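Local coordinates for protein N-(5'-phosphoribosyl)anthranilate isomerase (PDB 4WUI) that probably catalyses the isomerisation of N-(5-phospho-beta-D-ribosyl)anthranilate to 1-(2-carboxyphenylamino)-1-deoxy-D-ribulose 5-phosphate, the third step of tryptophan synthesis from chorismate, at residues V187-P190 against A191-A194; D176-S179 against G180-A184; H15-D18 against A19-A23. All coordinates share one frame; numbering follows the deposited sequence. Where two conformers were deposited one is given.

From the N terminus, interaction 3 comes first, within helix 14-22, which leads from barrel strand 5-8 to strand 27-32. Interaction 2 follows at the far end of the chain, where strand 174-177, the last of the eight and neighbour of strand 5-8, runs into a tight turn. Interaction 1 then starts helix 190-204. The three lie in series; each closes only a local turn, and none nests in or crosses another. Interactions 1 and 2 are joined by Lys188, whose NZ reaches Glu182 and Ser178. Interactions 1 and 3 pack together where the first and last helices meet at the barrel's closure. Interactions 2 and 3 do not touch.

Interaction 1 of 3, residues V187-P190 against A191-A194; sequences VKDP and AKIA
Asp189 and Ile193 set the first turn of helix 190-204: Ile193 N donates to Asp189 O at 3.0 Å in a nearly straight bond (165° at the hydrogen), and Ala194 N repeats the pattern one residue on with Pro190 O. Asp189 is the N-cap. Its CG stands anti to the backbone N (chi1 -177°), which in the conformer described swings OD1 round to the first turn, where it accepts from Ala191 N at 3.0 Å. This capping bond is weak, bent to 129°. Pro190, lacking an N-H, suits the first position of the helix, where no amide hydrogen is needed.

The other carboxylate oxygen, OD2, lies against the CG, CD and CE methylenes of Lys192, 3.8 Å from Lys192 CG, the two side chains running about perpendicular. Their charges do not pair, for OD2 and Lys192 NZ remain 4.9 Å apart, and the extended lysine instead gives its ammonium to the carbonyl of Glu182. On the buried side, Ile193 CD1 approaches Lys188 CB at 4.0 Å, again with the chains crossed.

Strand 187-188 leads through the N-cap Asp189 into helix 190-204. Pro190 and Ile193 lean on Ala19 of helix 14-22, Lys188 touches Ala16 of the same helix, and Ile193 also meets Val181 in the loop that follows strand 174-177.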
loop_
_atom_site.group_PDB
_atom_site.type_symbol
_atom_site.label_atom_id
_atom_site.label_comp_id
_atom_site.label_asym_id
_atom_site.label_seq_id
_atom_site.Cartn_x
_atom_site.Cartn_y
_atom_site.Cartn_z
ATOM N N VAL A 187 -12.186 3.623 -8.573
ATOM C CA VAL A 187 -13.278 4.239 -7.836
ATOM C C VAL A 187 -13.388 3.540 -6.473
ATOM O O VAL A 187 -13.915 2.428 -6.365
ATOM C CB VAL A 187 -14.620 4.162 -8.579
ATOM C CG1 VAL A 187 -15.668 4.949 -7.825
ATOM C CG2 VAL A 187 -14.466 4.683 -10.024
ATOM N N LYS A 188 -12.872 4.183 -5.430
ATOM C CA LYS A 188 -12.942 3.596 -4.091
ATOM C C LYS A 188 -14.351 3.777 -3.542
ATOM O O LYS A 188 -14.992 4.816 -3.728
ATOM C CB LYS A 188 -11.883 4.170 -3.168
ATOM C CG LYS A 188 -10.705 3.233 -2.984
ATOM C CD LYS A 188 -9.920 3.010 -4.258
ATOM C CE LYS A 188 -8.850 1.952 -4.080
ATOM N NZ LYS A 188 -8.056 1.773 -5.309
ATOM N N ASP A 189 -14.823 2.750 -2.843
ATOM C CA ASP A 189 -16.182 2.665 -2.326
ATOM C C ASP A 189 -16.145 2.929 -0.819
ATOM O O ASP A 189 -15.600 2.110 -0.082
ATOM C CB ASP A 189 -16.693 1.243 -2.616
ATOM C CG ASP A 189 -18.136 1.023 -2.187
ATOM O OD1 ASP A 189 -18.610 1.721 -1.272
ATOM O OD2 ASP A 189 -18.828 0.154 -2.772
ATOM N N PRO A 190 -16.736 4.046 -0.339
ATOM C CA PRO A 190 -16.680 4.320 1.104
ATOM C C PRO A 190 -17.164 3.166 1.981
ATOM O O PRO A 190 -16.560 2.914 3.015
ATOM C CB PRO A 190 -17.587 5.559 1.239
ATOM C CG PRO A 190 -17.377 6.290 -0.059
ATOM C CD PRO A 190 -17.368 5.162 -1.079
ATOM N N ALA A 191 -18.251 2.504 1.595
ATOM C CA ALA A 191 -18.758 1.419 2.430
ATOM C C ALA A 191 -17.749 0.281 2.536
ATOM O O ALA A 191 -17.628 -0.334 3.598
ATOM C CB ALA A 191 -20.085 0.913 1.900
ATOM N N LYS A 192 -17.069 -0.035 1.442
ATOM C CA LYS A 192 -16.066 -1.089 1.483
ATOM C C LYS A 192 -14.858 -0.681 2.313
ATOM O O LYS A 192 -14.273 -1.526 2.995
ATOM C CB LYS A 192 -15.633 -1.535 0.087
ATOM C CG LYS A 192 -16.732 -2.255 -0.679
ATOM C CD LYS A 192 -16.227 -2.724 -2.016
ATOM C CE LYS A 192 -17.263 -3.504 -2.774
ATOM N NZ LYS A 192 -16.658 -4.099 -3.988
ATOM N N ILE A 193 -14.434 0.579 2.227
ATOM C CA ILE A 193 -13.338 1.043 3.075
ATOM C C ILE A 193 -13.693 0.878 4.536
ATOM O O ILE A 193 -12.908 0.358 5.327
ATOM C CB ILE A 193 -12.958 2.513 2.726
ATOM C CG1 ILE A 193 -12.270 2.574 1.342
ATOM C CG2 ILE A 193 -12.064 3.121 3.795
ATOM C CD1 ILE A 193 -12.122 3.986 0.808
ATOM N N ALA A 194 -14.891 1.321 4.908
ATOM C CA ALA A 194 -15.327 1.207 6.286
ATOM C C ALA A 194 -15.372 -0.254 6.730
ATOM O O ALA A 194 -14.926 -0.620 7.827
ATOM C CB ALA A 194 -16.684 1.868 6.485
#

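Interaction 2 of 3, residues D176-S179 against G180-A184; sequences DVSS and GVESA
A tight turn just after the last barrel strand, 174-177, brings Ser178 and Ser179 back against Val181 and Glu182. Two overlapping backbone bonds make it: Val181 N donates to Ser178 O at 3.1 Å, and Glu182 N to Ser179 O at 3.2 Å. Both are of the i to i+3 kind, forming a single 3-10 turn, and in both the donor sits well above the carbonyl plane (51° out of it for Ser178 O). Water 2 bridges Ser179 O and Glu182 O, donating to both.

Toward helix 190-204 and strand 5-8, the methyl Val177 CG2 meets Val181 CG1 at 3.8 Å, the two valines crossing nearly at right angles; both also rest on Phe196 of that helix and on Val8 of that strand. Glu182 stretches back along the turn toward Lys188 and Arg38. Its CG, anti to its own carbonyl carbon (chi1 -75°), passes 3.5 Å from Ser178 O, and its carboxylate ends in salt bridges to Lys188 through OE2 and Arg38 through OE1. Ser178 OG also binds Lys188.

Two amides converge on water 1, which accepts from Ser178 N at 2.9 Å and from Gly180 N at 2.8 Å, while Ser179 OG is hydrogen-bonded to a citrate, probably from the crystallisation liquor. Amides of a short 3-10 turn in the loop after the eighth strand, gathered on a water, with a citrate bonded close by, are consistent with the phosphate-binding site that TIM barrels of this family build from the loops after strands 7 and 8.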
loop_
_atom_site.group_PDB
_atom_site.type_symbol
_atom_site.label_atom_id
_atom_site.label_comp_id
_atom_site.label_asym_id
_atom_site.label_seq_id
_atom_site.Cartn_x
_atom_site.Cartn_y
_atom_site.Cartn_z
ATOM N N ASP A 176 -2.150 -3.672 3.008
ATOM C CA ASP A 176 -2.392 -2.749 1.902
ATOM C C ASP A 176 -3.559 -3.291 1.098
ATOM O O ASP A 176 -3.585 -4.481 0.777
ATOM C CB ASP A 176 -1.130 -2.694 1.028
ATOM C CG ASP A 176 -1.144 -1.579 -0.008
ATOM O OD1 ASP A 176 -1.052 -0.411 0.393
ATOM O OD2 ASP A 176 -1.204 -1.856 -1.214
ATOM N N VAL A 177 -4.500 -2.414 0.745
ATOM C CA VAL A 177 -5.705 -2.814 0.009
ATOM C C VAL A 177 -5.973 -1.793 -1.078
ATOM O O VAL A 177 -5.779 -0.608 -0.896
ATOM C CB VAL A 177 -6.922 -2.943 0.988
ATOM C CG1 VAL A 177 -7.286 -1.647 1.651
ATOM C CG2 VAL A 177 -8.145 -3.590 0.335
ATOM N N SER A 178 -6.488 -2.273 -2.212
ATOM C CA SER A 178 -6.839 -1.416 -3.334
ATOM C C SER A 178 -8.072 -1.974 -4.052
ATOM O O SER A 178 -9.174 -1.471 -3.848
ATOM C CB SER A 178 -5.675 -1.211 -4.285
ATOM O OG SER A 178 -6.126 -0.367 -5.348
ATOM N N SER A 179 -7.901 -2.994 -4.879
ATOM C CA SER A 179 -9.030 -3.480 -5.659
ATOM C C SER A 179 -10.182 -3.960 -4.787
ATOM O O SER A 179 -11.344 -3.842 -5.164
ATOM C CB SER A 179 -8.576 -4.562 -6.626
ATOM O OG SER A 179 -8.050 -5.676 -5.973
ATOM N N GLY A 180 -9.862 -4.506 -3.623
ATOM C CA GLY A 180 -10.889 -5.052 -2.760
ATOM C C GLY A 180 -11.784 -4.044 -2.098
ATOM O O GLY A 180 -12.771 -4.443 -1.475
ATOM N N VAL A 181 -11.463 -2.758 -2.218
ATOM C CA VAL A 181 -12.341 -1.709 -1.703
ATOM C C VAL A 181 -12.854 -0.783 -2.805
ATOM O O VAL A 181 -13.256 0.338 -2.540
ATOM C CB VAL A 181 -11.721 -0.915 -0.522
ATOM C CG1 VAL A 181 -11.548 -1.835 0.686
ATOM C CG2 VAL A 181 -10.404 -0.247 -0.880
ATOM N N GLU A 182 -12.864 -1.282 -4.036
ATOM C CA GLU A 182 -13.355 -0.548 -5.194
ATOM C C GLU A 182 -14.741 -0.988 -5.596
ATOM O O GLU A 182 -15.083 -2.150 -5.528
ATOM C CB GLU A 182 -12.442 -0.773 -6.397
ATOM C CG GLU A 182 -11.161 0.000 -6.264
ATOM C CD GLU A 182 -10.197 -0.129 -7.419
ATOM O OE1 GLU A 182 -10.298 -1.097 -8.198
ATOM O OE2 GLU A 182 -9.327 0.770 -7.567
ATOM N N SER A 183 -15.520 -0.036 -6.098
ATOM C CA SER A 183 -16.727 -0.337 -6.848
ATOM C C SER A 183 -16.444 -0.473 -8.350
ATOM O O SER A 183 -17.215 -1.093 -9.072
ATOM C CB SER A 183 -17.779 0.751 -6.624
ATOM O OG SER A 183 -17.288 2.032 -6.941
ATOM N N ALA A 184 -15.354 0.118 -8.815
ATOM C CA ALA A 184 -14.887 0.011 -10.194
ATOM C C ALA A 184 -13.415 0.405 -10.139
ATOM O O ALA A 184 -12.981 1.029 -9.187
ATOM C CB ALA A 184 -15.680 0.972 -11.101
HETATM O O HOH W 1 -7.365 -5.066 -2.446
HETATM O O HOH W 2 -14.072 -4.769 -4.730
#

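Interaction 3 of 3, residues H15-D18 against A19-A23; sequences HAID and AAQAA
Ile17 and Gln21, one helical turn apart, lie side by side and point the same way. The branch methyl Ile17 CG2, on the far side of CB from the backbone N, faces the glutamine, and Gln21 CG comes up to it in van der Waals contact at 4.1 Å. The same CG also rests 3.4 Å from Ile17 O, the carbonyl that accepts from Gln21 N at 2.9 Å. Gln21 places CG beside its own backbone N (chi1 -64°) and then, in the conformer described, bends at CG (chi2 -93°), carrying its amide outward, alongside Ile17 and toward Asp53. There OE1 accepts from the backbone N of Asp53, tying the helix to the segment after helix 42-50.

Both residues belong to helix 14-22, the connecting helix of the first beta-alpha-beta unit of the TIM barrel. Ile17 and Ala20 look inward, meeting Phe30 and Ile28 of strand 27-32, and Ala23, just past the helix, packs on Val197 of helix 190-204.

The alanines contribute only a methyl each. Ala20 CB sits 3.5 Å from Ile17 O, and Ala19 CB is equally close to Ala16 O, both contacts lying within the winding of the helix itself. Ala20 N donates to Ala16 O at 3.0 Å, and Ala22 N makes the corresponding bond to Asp18 O. The bond from Ala19 N to His15 O is weak and long, 3.4 Å. His15 leans its ring on Pro190 at the start of helix 190-204, with CE1 of His15 3.5 Å from CG of Pro190, while Asp18 and Ala22 lie on the exposed face.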
loop_
_atom_site.group_PDB
_atom_site.type_symbol
_atom_site.label_atom_id
_atom_site.label_comp_id
_atom_site.label_asym_id
_atom_site.label_seq_id
_atom_site.Cartn_x
_atom_site.Cartn_y
_atom_site.Cartn_z
ATOM N N HIS A 15 -14.079 12.010 -2.296
ATOM C CA HIS A 15 -15.108 11.153 -1.736
ATOM C C HIS A 15 -14.454 9.946 -1.034
ATOM O O HIS A 15 -14.872 9.538 0.051
ATOM C CB HIS A 15 -16.001 10.704 -2.897
ATOM C CG HIS A 15 -17.265 10.056 -2.484
ATOM N ND1 HIS A 15 -17.603 8.742 -2.755
ATOM C CD2 HIS A 15 -18.332 10.593 -1.855
ATOM C CE1 HIS A 15 -18.825 8.501 -2.296
ATOM N NE2 HIS A 15 -19.266 9.597 -1.725
ATOM N N ALA A 16 -13.419 9.387 -1.651
ATOM C CA ALA A 16 -12.668 8.273 -1.065
ATOM C C ALA A 16 -11.783 8.719 0.092
ATOM O O ALA A 16 -11.703 8.016 1.100
ATOM C CB ALA A 16 -11.870 7.584 -2.134
ATOM N N ILE A 17 -11.120 9.857 -0.039
ATOM C CA ILE A 17 -10.302 10.377 1.049
ATOM C C ILE A 17 -11.152 10.571 2.291
ATOM O O ILE A 17 -10.704 10.214 3.398
ATOM C CB ILE A 17 -9.577 11.684 0.658
ATOM C CG1 ILE A 17 -8.505 11.384 -0.417
ATOM C CG2 ILE A 17 -8.948 12.350 1.876
ATOM C CD1 ILE A 17 -7.806 12.608 -0.962
ATOM N N ASP A 18 -12.358 11.125 2.141
ATOM C CA ASP A 18 -13.213 11.334 3.286
ATOM C C ASP A 18 -13.504 10.020 4.003
ATOM O O ASP A 18 -13.511 9.965 5.248
ATOM C CB ASP A 18 -14.551 11.963 2.838
ATOM C CG ASP A 18 -14.435 13.418 2.451
ATOM O OD1 ASP A 18 -13.405 14.032 2.776
ATOM O OD2 ASP A 18 -15.388 13.933 1.827
ATOM N N ALA A 19 -13.760 8.958 3.246
ATOM C CA ALA A 19 -14.026 7.652 3.858
ATOM C C ALA A 19 -12.786 7.124 4.571
ATOM O O ALA A 19 -12.876 6.529 5.652
ATOM C CB ALA A 19 -14.498 6.675 2.805
ATOM N N ALA A 20 -11.625 7.294 3.965
ATOM C CA ALA A 20 -10.386 6.844 4.578
ATOM C C ALA A 20 -10.111 7.599 5.893
ATOM O O ALA A 20 -9.674 6.992 6.880
ATOM C CB ALA A 20 -9.256 7.021 3.592
ATOM N N GLN A 21 -10.370 8.918 5.926
ATOM C CA GLN A 21 -10.189 9.710 7.149
ATOM C C GLN A 21 -11.209 9.276 8.199
ATOM O O GLN A 21 -10.891 9.205 9.383
ATOM C CB GLN A 21 -10.324 11.228 6.892
ATOM C CG GLN A 21 -9.262 11.879 5.944
ATOM C CD GLN A 21 -7.987 12.511 6.586
ATOM O OE1 GLN A 21 -7.323 13.306 5.916
ATOM N NE2 GLN A 21 -7.609 12.121 7.804
ATOM N N ALA A 22 -12.451 9.023 7.789
ATOM C CA ALA A 22 -13.488 8.630 8.734
ATOM C C ALA A 22 -13.187 7.272 9.372
ATOM O O ALA A 22 -13.574 7.028 10.510
ATOM C CB ALA A 22 -14.851 8.618 8.064
ATOM N N ALA A 23 -12.531 6.393 8.631
ATOM C CA ALA A 23 -12.148 5.064 9.118
ATOM C C ALA A 23 -10.790 5.095 9.833
ATOM O O ALA A 23 -10.336 4.073 10.322
ATOM C CB ALA A 23 -12.079 4.102 7.969
#